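Local coordinates for uncharacterized protein (Exiguobacterium sibiricum, PDB 3B77), which is of unknown function but carries a bacterial pleckstrin-homology domain followed by a helical region that probably helps it to form oligomers, at residues A[4-9]-A[105-110]; A[28-33]-A[42-47]; A[87-92]-A[100-105]; A[115-120]-A[185-190]. All coordinates share one frame; numbering follows the deposited sequence.

Overall arrangement
Within the bacterial PH domain, interactions 2 and 3 are beta hairpins, one in each of the domain's two antiparallel sheets, with centres about 18 Å apart. Interaction 1 joins the two sheets' edges to the start of helix 108-146: its strand 6-7 pairs with strand 30-35, its Gly5 bonds to Asp102 and Asp104 of strand 97-104, and it shares Lys105 with interaction 3, about 9 Å away between centres. Along the chain both hairpins form between the two halves of interaction 1. Interaction 4, last in order, brings C-terminal helix 184-191 back onto helix 108-146, about 12 Å from interaction 2 between centres, so the chain's end packs against its PH domain.

Interaction 1 of 4, residues A[4-9]-A[105-110]; sequences IGQVIH and KKQLEH
Gln107 and Val7 carry this contact, with the glutamine's side-chain amide laid against the backbone of the valine. Gln107 OE1 receives the Val7 N-H in a weak hydrogen bond of 3.2 Å with an angle of 160° at the hydrogen. At the other end of the same amide, Gln107 NE2 sits 2.8 Å from Val7 O. The reach comes from the chain of Gln107: CG stands anti to its carbonyl carbon (chi1 -63°), and beyond CG the chain runs extended toward the strand.

Val7 also packs along the glutamine side chain: its CB lies 3.6 Å from the amide nitrogen Gln107 NE2, and the branch CG2 rests 4.0 Å from Gln107 CB on the apolar stem; the two side chains run antiparallel past one another. The other branch, CG1, is turned to the first turn of the helix and meets His110 CB at 4.1 Å. Gln6 adds a smaller touch. Its amide is tilted 31° from that of Gln107, and the chain, bent at chi2, brings Gln6 OE1 to 3.5 Å from Gln107 OE1, where both oxygens are acceptors; Gln6 NE2 makes a weak hydrogen bond to Asp104 instead.

Gln107 is the N-cap residue of helix 108-146, so the contact places the start of this long helix beside the edge strand 6-7. That strand pairs with strand 30-35, whose Phe32 packs on both Val7 and His110, while Gly5 makes backbone bonds to Asp102 and Asp104 at the end of strand 97-104.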
loop_
_atom_site.group_PDB
_atom_site.type_symbol
_atom_site.label_atom_id
_atom_site.label_comp_id
_atom_site.label_asym_id
_atom_site.label_seq_id
_atom_site.Cartn_x
_atom_site.Cartn_y
_atom_site.Cartn_z
ATOM N N ILE A 4 65.200 -17.724 11.566
ATOM C CA ILE A 4 65.507 -16.621 12.514
ATOM C C ILE A 4 66.134 -15.374 11.865
ATOM O O ILE A 4 67.104 -15.470 11.110
ATOM C CB ILE A 4 66.358 -17.132 13.712
ATOM C CG1 ILE A 4 65.504 -18.047 14.638
ATOM C CG2 ILE A 4 66.898 -15.948 14.552
ATOM C CD1 ILE A 4 64.652 -19.198 13.938
ATOM N N GLY A 5 65.583 -14.201 12.186
ATOM C CA GLY A 5 65.955 -12.968 11.497
ATOM C C GLY A 5 66.709 -11.928 12.274
ATOM O O GLY A 5 66.718 -11.945 13.491
ATOM N N GLN A 6 67.324 -11.004 11.533
ATOM C CA GLN A 6 68.134 -9.933 12.102
ATOM C C GLN A 6 67.559 -8.568 11.753
ATOM O O GLN A 6 67.287 -8.283 10.595
ATOM C CB GLN A 6 69.577 -9.989 11.560
ATOM C CG GLN A 6 70.336 -11.321 11.752
ATOM C CD GLN A 6 70.681 -11.625 13.189
ATOM O OE1 GLN A 6 71.124 -10.760 13.934
ATOM N NE2 GLN A 6 70.489 -12.870 13.585
ATOM N N VAL A 7 67.400 -7.722 12.758
ATOM C CA VAL A 7 67.028 -6.346 12.534
ATOM C C VAL A 7 68.228 -5.649 11.912
ATOM O O VAL A 7 69.329 -5.661 12.480
ATOM C CB VAL A 7 66.642 -5.645 13.843
ATOM C CG1 VAL A 7 66.321 -4.176 13.592
ATOM C CG2 VAL A 7 65.461 -6.362 14.499
ATOM N N ILE A 8 68.025 -5.069 10.733
ATOM C CA ILE A 8 69.089 -4.390 10.017
ATOM C C ILE A 8 69.156 -2.932 10.467
ATOM O O ILE A 8 68.136 -2.309 10.722
ATOM C CB ILE A 8 68.852 -4.450 8.496
ATOM C CG1 ILE A 8 68.646 -5.902 8.005
ATOM C CG2 ILE A 8 69.962 -3.754 7.756
ATOM C CD1 ILE A 8 69.706 -6.896 8.406
ATOM N N HIS A 9 70.362 -2.395 10.554
ATOM C CA HIS A 9 70.584 -1.010 10.925
ATOM C C HIS A 9 70.297 -0.133 9.695
ATOM O O HIS A 9 70.594 -0.533 8.582
ATOM C CB HIS A 9 72.042 -0.838 11.374
ATOM C CG HIS A 9 72.336 0.488 11.998
ATOM N ND1 HIS A 9 72.661 1.604 11.259
ATOM C CD2 HIS A 9 72.365 0.877 13.293
ATOM C CE1 HIS A 9 72.862 2.627 12.069
ATOM N NE2 HIS A 9 72.692 2.212 13.310
ATOM N N LYS A 105 66.858 -12.663 19.649
ATOM C CA LYS A 105 66.498 -12.106 20.951
ATOM C C LYS A 105 67.413 -10.982 21.376
ATOM O O LYS A 105 67.002 -10.140 22.175
ATOM C CB LYS A 105 66.438 -13.171 22.048
ATOM C CG LYS A 105 67.775 -13.822 22.398
ATOM C CD LYS A 105 67.619 -14.969 23.418
ATOM C CE LYS A 105 67.750 -14.518 24.876
ATOM N NZ LYS A 105 67.623 -15.645 25.898
ATOM N N LYS A 106 68.638 -10.970 20.861
ATOM C CA LYS A 106 69.571 -9.882 21.144
ATOM C C LYS A 106 68.967 -8.523 20.799
ATOM O O LYS A 106 69.196 -7.543 21.502
ATOM C CB LYS A 106 70.903 -10.052 20.385
ATOM C CG LYS A 106 71.855 -11.167 20.908
ATOM N N GLN A 107 68.159 -8.469 19.752
ATOM C CA GLN A 107 67.625 -7.201 19.289
ATOM C C GLN A 107 66.209 -6.917 19.775
ATOM O O GLN A 107 65.496 -6.146 19.155
ATOM C CB GLN A 107 67.680 -7.179 17.763
ATOM C CG GLN A 107 69.082 -7.257 17.198
ATOM C CD GLN A 107 69.106 -7.789 15.803
ATOM O OE1 GLN A 107 68.583 -8.863 15.520
ATOM N NE2 GLN A 107 69.728 -7.043 14.908
ATOM N N LEU A 108 65.823 -7.497 20.907
ATOM C CA LEU A 108 64.482 -7.301 21.487
ATOM C C LEU A 108 64.093 -5.837 21.586
ATOM O O LEU A 108 62.949 -5.491 21.309
ATOM C CB LEU A 108 64.411 -7.928 22.892
ATOM C CG LEU A 108 63.077 -7.979 23.675
ATOM C CD1 LEU A 108 63.231 -8.989 24.811
ATOM C CD2 LEU A 108 62.578 -6.625 24.245
ATOM N N GLU A 109 65.042 -4.992 21.994
ATOM C CA GLU A 109 64.789 -3.564 22.150
ATOM C C GLU A 109 64.146 -2.998 20.883
ATOM O O GLU A 109 63.283 -2.150 20.951
ATOM C CB GLU A 109 66.086 -2.815 22.495
ATOM N N HIS A 110 64.545 -3.508 19.729
ATOM C CA HIS A 110 64.076 -2.993 18.447
ATOM C C HIS A 110 62.757 -3.604 18.004
ATOM O O HIS A 110 61.886 -2.901 17.496
ATOM C CB HIS A 110 65.130 -3.249 17.368
ATOM C CG HIS A 110 66.431 -2.577 17.639
ATOM N ND1 HIS A 110 67.534 -3.253 18.115
ATOM C CD2 HIS A 110 66.796 -1.280 17.533
ATOM C CE1 HIS A 110 68.524 -2.399 18.278
ATOM N NE2 HIS A 110 68.102 -1.197 17.932
#

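Interaction 2 of 4, residues A[28-33]-A[42-47]; sequences EKIYFL and CFTNLA
Tyr31 and Phe32 both face Phe43 across an antiparallel beta hairpin, and together the three form a classic beta bulge. Phe43 O takes the Tyr31 N-H at 2.8 Å and, more weakly, that of Phe32; Phe43 N returns a straight bond to Phe32 O. The extra residue shifts the register by one between the pairs Ile30-Thr44 and Phe32-Phe43.

On the face bearing Ile30, Leu33 and Cys42, the sulfur is the bump: Cys42 SG, anti to its backbone N (chi1 -177°), fits against the Ile30 side chain, touching CG1, CG2 and CD1 in turn. Leu33 CD1 folds over the shoulder of the same cysteine, 3.8 Å from its CB. On the reverse face Phe32 and Phe43 meet through their CB atoms, and both side chains touch Leu114 of helix 108-146. Beyond the bulge, the Tyr31 ring spreads toward Asn45, with CE1 3.8 Å from Asn45 CB.

Where the strands part, the Glu28 side chain runs out extended and fills the hollow bounded by Thr44, Asn45 and Leu46, with Leu46 CD1 3.6 Å from Glu28 CB. Its carboxylate also forms a salt bridge with Arg65. Thr44 OG1 has three bonds: it accepts from the N-H groups of Leu46 and Ala47, an ST turn and an ST motif, and donates to the glutamate. A valine in its place would probably leave both N-H groups without that acceptor and the buried carboxylate short of a donor. The Thr44 hydroxyl meets Glu28 OE2 on its anti side, 2.5 Å away and 20° out of the carboxylate plane.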
loop_
_atom_site.group_PDB
_atom_site.type_symbol
_atom_site.label_atom_id
_atom_site.label_comp_id
_atom_site.label_asym_id
_atom_site.label_seq_id
_atom_site.Cartn_x
_atom_site.Cartn_y
_atom_site.Cartn_z
ATOM N N GLU A 28 58.713 6.849 -0.718
ATOM C CA GLU A 28 58.590 5.741 0.195
ATOM C C GLU A 28 59.937 5.505 0.892
ATOM O O GLU A 28 60.991 5.429 0.257
ATOM C CB GLU A 28 58.128 4.483 -0.533
ATOM C CG GLU A 28 57.753 3.378 0.429
ATOM C CD GLU A 28 57.370 2.116 -0.258
ATOM O OE1 GLU A 28 57.807 1.931 -1.401
ATOM O OE2 GLU A 28 56.662 1.280 0.357
ATOM N N LYS A 29 59.877 5.367 2.212
ATOM C CA LYS A 29 61.057 5.312 3.040
ATOM C C LYS A 29 60.986 4.083 3.968
ATOM O O LYS A 29 59.936 3.777 4.516
ATOM C CB LYS A 29 61.136 6.645 3.795
ATOM C CG LYS A 29 62.070 6.683 4.987
ATOM C CD LYS A 29 62.274 8.109 5.513
ATOM C CE LYS A 29 62.908 8.088 6.893
ATOM N NZ LYS A 29 64.000 7.103 6.943
ATOM N N ILE A 30 62.102 3.368 4.119
ATOM C CA ILE A 30 62.154 2.153 4.959
ATOM C C ILE A 30 62.361 2.536 6.404
ATOM O O ILE A 30 63.278 3.278 6.708
ATOM C CB ILE A 30 63.308 1.217 4.590
ATOM C CG1 ILE A 30 63.270 0.826 3.111
ATOM C CG2 ILE A 30 63.244 -0.034 5.427
ATOM C CD1 ILE A 30 64.472 0.005 2.641
ATOM N N TYR A 31 61.501 2.040 7.289
ATOM C CA TYR A 31 61.586 2.320 8.725
ATOM C C TYR A 31 62.011 1.120 9.550
ATOM O O TYR A 31 62.421 1.276 10.690
ATOM C CB TYR A 31 60.255 2.842 9.247
ATOM C CG TYR A 31 59.996 4.286 8.894
ATOM C CD1 TYR A 31 59.375 4.618 7.709
ATOM C CD2 TYR A 31 60.379 5.317 9.752
ATOM C CE1 TYR A 31 59.133 5.922 7.366
ATOM C CE2 TYR A 31 60.146 6.638 9.413
ATOM C CZ TYR A 31 59.513 6.924 8.212
ATOM O OH TYR A 31 59.246 8.212 7.829
ATOM N N PHE A 32 61.934 -0.082 8.996
ATOM C CA PHE A 32 62.299 -1.259 9.759
ATOM C C PHE A 32 62.501 -2.411 8.810
ATOM O O PHE A 32 61.656 -2.669 7.968
ATOM C CB PHE A 32 61.197 -1.588 10.749
ATOM C CG PHE A 32 61.698 -2.247 12.005
ATOM C CD1 PHE A 32 61.837 -3.638 12.091
ATOM C CD2 PHE A 32 62.038 -1.478 13.111
ATOM C CE1 PHE A 32 62.314 -4.232 13.255
ATOM C CE2 PHE A 32 62.490 -2.069 14.253
ATOM C CZ PHE A 32 62.627 -3.445 14.328
ATOM N N LEU A 33 63.635 -3.086 8.923
ATOM C CA LEU A 33 63.950 -4.198 8.044
ATOM C C LEU A 33 64.452 -5.348 8.898
ATOM O O LEU A 33 65.232 -5.150 9.839
ATOM C CB LEU A 33 64.966 -3.780 6.984
ATOM C CG LEU A 33 65.427 -4.761 5.897
ATOM C CD1 LEU A 33 64.319 -5.351 5.071
ATOM C CD2 LEU A 33 66.357 -4.027 4.998
ATOM N N CYS A 42 60.314 -5.777 4.929
ATOM C CA CYS A 42 60.629 -4.358 4.846
ATOM C C CYS A 42 59.401 -3.548 5.163
ATOM O O CYS A 42 58.425 -3.631 4.446
ATOM C CB CYS A 42 61.094 -4.079 3.423
ATOM S SG CYS A 42 61.630 -2.442 3.062
ATOM N N PHE A 43 59.443 -2.805 6.267
ATOM C CA PHE A 43 58.324 -1.975 6.711
ATOM C C PHE A 43 58.591 -0.524 6.345
ATOM O O PHE A 43 59.489 0.091 6.889
ATOM C CB PHE A 43 58.127 -2.085 8.216
ATOM C CG PHE A 43 57.751 -3.466 8.685
ATOM C CD1 PHE A 43 58.731 -4.417 8.931
ATOM C CD2 PHE A 43 56.430 -3.804 8.880
ATOM C CE1 PHE A 43 58.389 -5.690 9.379
ATOM C CE2 PHE A 43 56.075 -5.039 9.322
ATOM C CZ PHE A 43 57.052 -6.002 9.576
ATOM N N THR A 44 57.789 0.006 5.425
ATOM C CA THR A 44 57.920 1.390 4.966
ATOM C C THR A 44 56.725 2.194 5.463
ATOM O O THR A 44 55.814 1.635 6.115
ATOM C CB THR A 44 57.954 1.503 3.408
ATOM O OG1 THR A 44 56.624 1.447 2.887
ATOM C CG2 THR A 44 58.803 0.403 2.776
ATOM N N ASN A 45 56.741 3.499 5.156
ATOM C CA ASN A 45 55.637 4.381 5.499
ATOM C C ASN A 45 54.357 4.043 4.755
ATOM O O ASN A 45 53.277 4.335 5.236
ATOM C CB ASN A 45 55.992 5.851 5.257
ATOM C CG ASN A 45 56.461 6.112 3.863
ATOM O OD1 ASN A 45 57.191 5.317 3.290
ATOM N ND2 ASN A 45 56.057 7.223 3.308
ATOM N N LEU A 46 54.476 3.398 3.602
ATOM C CA LEU A 46 53.325 3.068 2.789
ATOM C C LEU A 46 52.905 1.611 2.808
ATOM O O LEU A 46 51.726 1.327 2.567
ATOM C CB LEU A 46 53.589 3.451 1.338
ATOM C CG LEU A 46 54.060 4.870 1.054
ATOM C CD1 LEU A 46 54.551 4.945 -0.400
ATOM C CD2 LEU A 46 53.009 5.982 1.371
ATOM N N ALA A 47 53.836 0.687 3.055
ATOM C CA ALA A 47 53.552 -0.747 2.884
ATOM C C ALA A 47 54.536 -1.670 3.568
ATOM O O ALA A 47 55.600 -1.228 4.049
ATOM C CB ALA A 47 53.545 -1.109 1.397
#

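Interaction 3 of 4, residues A[87-92]-A[100-105]; sequences DVEIKF and SIDVDK
Ser100 OG donates to Glu89 OE2 at 2.7 Å, a side-chain bond laid diagonally between two successive non-hydrogen-bonded pairs of the antiparallel strands, Glu89-Asp102 and Lys91-Ser100. The hydroxyl comes from above the carboxylate, 55° out of its plane. Glu89 reaches it with CG anti to the backbone N (chi1 180°) and an extended chain, which lays CG alongside the hydroxyl as well. Beneath run four backbone hydrogen bonds, two in each of the pairs Val88-Val103 and Ile90-Ile101, among them Val88 N to Val103 O at 2.8 Å.

Acidic groups crowd the same face of the sheet. Asp87 OD2 and Asp102 OD1 lie 3.3 Å apart, two acceptors with their carboxylate planes turned 24° from each other, and Glu89 OE2 is 4.5 Å from Asp102 OD1. Such a cluster is likely to raise the proton affinity of one or more of these acids. Asp102 OD1 also rests against Glu89 CB.

The opposite face is apolar. Ile90 and Ile101 stand next to each other with the same heading, Ile90 CG2 3.8 Å from Ile101 CB; Val88 CG2 meets Val103 CB at 4.0 Å. At the far end the Phe92 ring takes Ile101 CD1 at an oblique approach, 4.2 Å from its CE1. Helix 108-146 covers this side, with Val111 on both valines, Leu114 on Ile90 and Leu118 on Phe92.

The hairpin thus has a polar face and an apolar one, the latter packed on the helix that follows it; a last strand leading into a C-terminal helix that packs on the sheets is the pattern of the PH fold.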
loop_
_atom_site.group_PDB
_atom_site.type_symbol
_atom_site.label_atom_id
_atom_site.label_comp_id
_atom_site.label_asym_id
_atom_site.label_seq_id
_atom_site.Cartn_x
_atom_site.Cartn_y
_atom_site.Cartn_z
ATOM N N ASP A 87 65.109 -16.627 19.981
ATOM C CA ASP A 87 64.296 -15.662 19.259
ATOM C C ASP A 87 63.080 -15.108 20.007
ATOM O O ASP A 87 62.561 -15.710 20.948
ATOM C CB ASP A 87 63.828 -16.296 17.945
ATOM C CG ASP A 87 62.974 -17.566 18.157
ATOM O OD1 ASP A 87 62.593 -17.886 19.301
ATOM O OD2 ASP A 87 62.672 -18.250 17.153
ATOM N N VAL A 88 62.672 -13.921 19.572
ATOM C CA VAL A 88 61.413 -13.302 19.974
ATOM C C VAL A 88 60.537 -13.364 18.718
ATOM O O VAL A 88 61.042 -13.270 17.614
ATOM C CB VAL A 88 61.613 -11.842 20.473
ATOM C CG1 VAL A 88 62.474 -11.823 21.698
ATOM C CG2 VAL A 88 62.225 -10.941 19.401
ATOM N N GLU A 89 59.234 -13.553 18.874
ATOM C CA GLU A 89 58.335 -13.685 17.731
ATOM C C GLU A 89 57.320 -12.559 17.720
ATOM O O GLU A 89 56.667 -12.305 18.722
ATOM C CB GLU A 89 57.614 -15.034 17.785
ATOM C CG GLU A 89 56.645 -15.286 16.629
ATOM C CD GLU A 89 55.542 -16.312 16.949
ATOM O OE1 GLU A 89 54.713 -16.068 17.853
ATOM O OE2 GLU A 89 55.475 -17.347 16.261
ATOM N N ILE A 90 57.200 -11.881 16.578
ATOM C CA ILE A 90 56.186 -10.840 16.359
ATOM C C ILE A 90 55.190 -11.380 15.349
ATOM O O ILE A 90 55.559 -12.019 14.365
ATOM C CB ILE A 90 56.792 -9.503 15.877
ATOM C CG1 ILE A 90 55.721 -8.403 15.850
ATOM C CG2 ILE A 90 57.460 -9.669 14.533
ATOM C CD1 ILE A 90 56.285 -7.010 15.644
ATOM N N LYS A 91 53.913 -11.170 15.632
ATOM C CA LYS A 91 52.854 -11.625 14.765
ATOM C C LYS A 91 51.886 -10.500 14.440
ATOM O O LYS A 91 51.751 -9.536 15.184
ATOM C CB LYS A 91 52.051 -12.743 15.422
ATOM C CG LYS A 91 52.811 -13.989 15.844
ATOM C CD LYS A 91 51.931 -14.890 16.754
ATOM C CE LYS A 91 50.632 -15.374 16.048
ATOM N NZ LYS A 91 49.722 -16.213 16.920
ATOM N N PHE A 92 51.219 -10.657 13.303
ATOM C CA PHE A 92 50.150 -9.771 12.855
ATOM C C PHE A 92 49.511 -10.349 11.612
ATOM O O PHE A 92 49.976 -11.343 11.054
ATOM C CB PHE A 92 50.640 -8.348 12.576
ATOM C CG PHE A 92 51.746 -8.277 11.583
ATOM C CD1 PHE A 92 53.068 -8.392 11.988
ATOM C CD2 PHE A 92 51.471 -8.090 10.234
ATOM C CE1 PHE A 92 54.075 -8.330 11.067
ATOM C CE2 PHE A 92 52.464 -8.017 9.307
ATOM C CZ PHE A 92 53.766 -8.144 9.707
ATOM N N SER A 100 54.162 -14.229 11.011
ATOM C CA SER A 100 54.840 -14.575 12.227
ATOM C C SER A 100 56.314 -14.470 11.895
ATOM O O SER A 100 56.795 -15.194 11.041
ATOM C CB SER A 100 54.484 -15.993 12.631
ATOM O OG SER A 100 55.310 -16.410 13.704
ATOM N N ILE A 101 57.024 -13.562 12.552
ATOM C CA ILE A 101 58.437 -13.332 12.256
ATOM C C ILE A 101 59.280 -13.545 13.502
ATOM O O ILE A 101 59.038 -12.909 14.523
ATOM C CB ILE A 101 58.662 -11.899 11.705
ATOM C CG1 ILE A 101 57.716 -11.623 10.517
ATOM C CG2 ILE A 101 60.118 -11.711 11.296
ATOM C CD1 ILE A 101 57.708 -10.180 10.056
ATOM N N ASP A 102 60.252 -14.457 13.405
ATOM C CA ASP A 102 61.193 -14.766 14.503
ATOM C C ASP A 102 62.434 -13.906 14.371
ATOM O O ASP A 102 63.003 -13.818 13.291
ATOM C CB ASP A 102 61.593 -16.238 14.488
ATOM C CG ASP A 102 60.476 -17.152 14.972
ATOM O OD1 ASP A 102 59.908 -16.872 16.051
ATOM O OD2 ASP A 102 60.177 -18.156 14.294
ATOM N N VAL A 103 62.842 -13.271 15.466
ATOM C CA VAL A 103 63.936 -12.318 15.447
ATOM C C VAL A 103 64.913 -12.609 16.588
ATOM O O VAL A 103 64.506 -12.976 17.695
ATOM C CB VAL A 103 63.414 -10.861 15.570
ATOM C CG1 VAL A 103 64.540 -9.870 15.447
ATOM C CG2 VAL A 103 62.384 -10.583 14.523
ATOM N N ASP A 104 66.201 -12.425 16.293
ATOM C CA ASP A 104 67.283 -12.586 17.250
ATOM C C ASP A 104 66.946 -11.887 18.560
ATOM O O ASP A 104 66.793 -10.661 18.582
ATOM C CB ASP A 104 68.563 -11.985 16.649
ATOM C CG ASP A 104 69.831 -12.311 17.455
ATOM O OD1 ASP A 104 69.776 -12.547 18.697
ATOM O OD2 ASP A 104 70.903 -12.298 16.811
ATOM N N LYS A 105 66.858 -12.663 19.649
ATOM C CA LYS A 105 66.498 -12.106 20.951
ATOM C C LYS A 105 67.413 -10.982 21.376
ATOM O O LYS A 105 67.002 -10.140 22.175
ATOM C CB LYS A 105 66.438 -13.171 22.048
ATOM C CG LYS A 105 67.775 -13.822 22.398
ATOM C CD LYS A 105 67.619 -14.969 23.418
ATOM C CE LYS A 105 67.750 -14.518 24.876
ATOM N NZ LYS A 105 67.623 -15.645 25.898
#

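Interaction 4 of 4, residues A[115-120]-A[185-190]; sequences YKALLA and SFYEKY
Tyr190 packs on Lys116, Ala117 and Ala120 of helix 108-146 in an antiparallel helix-helix packing, the axes of the two short segments 8.8 Å apart and their directions at 146°. Its CG is anti to the carbonyl carbon (chi1 -65°), which sends the ring to the other helix, where Lys116 CB sits over one face in a CH-pi contact, 4.0 Å from the ring centroid. The lysine chain then runs out extended, crossing the tyrosine at about a right angle with CD near Tyr190 CD1, and its NZ makes a weak hydrogen bond to Val22 of the second subunit.

Two alanines let the aromatic rings come close. Ala117 CA touches Tyr190 CD2 at 3.7 Å, while Ala117 CB turns to Tyr187 CD1, also at 3.7 Å. One turn on, Ala120 CB meets Tyr190 CE2 and the edge of the Phe186 ring, in plane with it. An alanine in place of Tyr190 would probably open a gap beside Ala117 and Ala120 and leave Lys116 CB without its ring.

Tyr187 has the same first torsion (chi1 -69°), but three residues earlier on the helix its ring points to the sheet side, where its hydroxyl bonds to that of Tyr68. Leu118 reaches round from beyond Ala117 to join it, crossing the ring obliquely and setting its CD2 methyl 3.5 Å from Tyr187 OH.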
loop_
_atom_site.group_PDB
_atom_site.type_symbol
_atom_site.label_atom_id
_atom_site.label_comp_id
_atom_site.label_asym_id
_atom_site.label_seq_id
_atom_site.Cartn_x
_atom_site.Cartn_y
_atom_site.Cartn_z
ATOM N N TYR A 115 56.596 -3.716 17.451
ATOM C CA TYR A 115 55.370 -4.155 18.081
ATOM C C TYR A 115 54.510 -2.944 18.391
ATOM O O TYR A 115 53.349 -2.909 18.000
ATOM C CB TYR A 115 55.680 -4.928 19.360
ATOM C CG TYR A 115 54.477 -5.272 20.191
ATOM C CD1 TYR A 115 53.495 -6.121 19.704
ATOM C CD2 TYR A 115 54.328 -4.767 21.480
ATOM C CE1 TYR A 115 52.403 -6.468 20.473
ATOM C CE2 TYR A 115 53.226 -5.098 22.263
ATOM C CZ TYR A 115 52.258 -5.948 21.762
ATOM O OH TYR A 115 51.151 -6.277 22.532
ATOM N N LYS A 116 55.086 -1.939 19.048
ATOM C CA LYS A 116 54.333 -0.735 19.393
ATOM C C LYS A 116 53.804 -0.025 18.168
ATOM O O LYS A 116 52.650 0.352 18.149
ATOM C CB LYS A 116 55.173 0.238 20.226
ATOM C CG LYS A 116 55.564 -0.242 21.643
ATOM C CD LYS A 116 56.299 0.907 22.377
ATOM C CE LYS A 116 57.042 0.505 23.632
ATOM N NZ LYS A 116 57.652 1.723 24.329
ATOM N N ALA A 117 54.650 0.150 17.159
ATOM C CA ALA A 117 54.281 0.848 15.900
ATOM C C ALA A 117 53.092 0.196 15.203
ATOM O O ALA A 117 52.105 0.864 14.889
ATOM C CB ALA A 117 55.487 0.910 14.924
ATOM N N LEU A 118 53.194 -1.113 14.979
ATOM C CA LEU A 118 52.135 -1.885 14.322
ATOM C C LEU A 118 50.807 -1.830 15.093
ATOM O O LEU A 118 49.722 -1.680 14.503
ATOM C CB LEU A 118 52.590 -3.332 14.136
ATOM C CG LEU A 118 53.718 -3.522 13.117
ATOM C CD1 LEU A 118 54.080 -5.012 12.972
ATOM C CD2 LEU A 118 53.298 -2.897 11.764
ATOM N N LEU A 119 50.905 -1.916 16.414
ATOM C CA LEU A 119 49.757 -1.828 17.327
ATOM C C LEU A 119 49.034 -0.465 17.142
ATOM O O LEU A 119 47.814 -0.381 17.080
ATOM C CB LEU A 119 50.302 -1.987 18.750
ATOM C CG LEU A 119 49.653 -2.712 19.921
ATOM C CD1 LEU A 119 49.163 -4.118 19.592
ATOM C CD2 LEU A 119 50.726 -2.777 21.040
ATOM N N ALA A 120 49.817 0.594 17.022
ATOM C CA ALA A 120 49.308 1.934 16.825
ATOM C C ALA A 120 48.670 2.077 15.444
ATOM O O ALA A 120 47.615 2.697 15.301
ATOM C CB ALA A 120 50.443 2.926 16.997
ATOM N N SER A 185 54.768 8.597 10.409
ATOM C CA SER A 185 54.836 9.248 11.707
ATOM C C SER A 185 54.656 8.247 12.826
ATOM O O SER A 185 55.153 8.445 13.930
ATOM C CB SER A 185 53.803 10.362 11.814
ATOM O OG SER A 185 52.509 9.901 11.485
ATOM N N PHE A 186 53.971 7.153 12.540
ATOM C CA PHE A 186 53.814 6.104 13.531
ATOM C C PHE A 186 55.118 5.327 13.790
ATOM O O PHE A 186 55.394 4.958 14.918
ATOM C CB PHE A 186 52.688 5.152 13.136
ATOM C CG PHE A 186 51.343 5.775 13.209
ATOM C CD1 PHE A 186 50.916 6.638 12.235
ATOM C CD2 PHE A 186 50.510 5.521 14.266
ATOM C CE1 PHE A 186 49.678 7.220 12.320
ATOM C CE2 PHE A 186 49.276 6.106 14.340
ATOM C CZ PHE A 186 48.866 6.953 13.376
ATOM N N TYR A 187 55.896 5.058 12.750
ATOM C CA TYR A 187 57.202 4.437 12.932
ATOM C C TYR A 187 58.175 5.460 13.504
ATOM O O TYR A 187 58.999 5.148 14.344
ATOM C CB TYR A 187 57.742 3.913 11.618
ATOM C CG TYR A 187 57.001 2.727 11.071
ATOM C CD1 TYR A 187 57.122 1.489 11.677
ATOM C CD2 TYR A 187 56.204 2.829 9.951
ATOM C CE1 TYR A 187 56.454 0.388 11.206
ATOM C CE2 TYR A 187 55.533 1.716 9.455
ATOM C CZ TYR A 187 55.656 0.492 10.092
ATOM O OH TYR A 187 54.980 -0.649 9.645
ATOM N N GLU A 188 58.071 6.694 13.040
ATOM C CA GLU A 188 58.915 7.784 13.521
ATOM C C GLU A 188 58.774 7.940 15.024
ATOM O O GLU A 188 59.757 8.143 15.712
ATOM C CB GLU A 188 58.518 9.088 12.818
ATOM C CG GLU A 188 59.674 10.007 12.437
ATOM C CD GLU A 188 59.415 10.756 11.106
ATOM O OE1 GLU A 188 58.232 10.932 10.693
ATOM O OE2 GLU A 188 60.413 11.144 10.460
ATOM N N LYS A 189 57.551 7.823 15.526
ATOM C CA LYS A 189 57.254 8.025 16.945
ATOM C C LYS A 189 57.847 6.961 17.862
ATOM O O LYS A 189 58.309 7.278 18.959
ATOM C CB LYS A 189 55.743 8.061 17.130
ATOM C CG LYS A 189 55.216 8.375 18.532
ATOM C CD LYS A 189 53.717 8.197 18.509
ATOM C CE LYS A 189 53.011 8.793 19.674
ATOM N NZ LYS A 189 52.506 10.159 19.381
ATOM N N TYR A 190 57.842 5.713 17.399
ATOM C CA TYR A 190 58.282 4.579 18.211
ATOM C C TYR A 190 59.656 4.007 17.885
ATOM O O TYR A 190 60.237 3.335 18.729
ATOM C CB TYR A 190 57.270 3.434 18.132
ATOM C CG TYR A 190 55.925 3.767 18.721
ATOM C CD1 TYR A 190 55.767 3.917 20.104
ATOM C CD2 TYR A 190 54.804 3.920 17.907
ATOM C CE1 TYR A 190 54.545 4.226 20.655
ATOM C CE2 TYR A 190 53.583 4.230 18.448
ATOM C CZ TYR A 190 53.458 4.374 19.834
ATOM O OH TYR A 190 52.245 4.675 20.402
#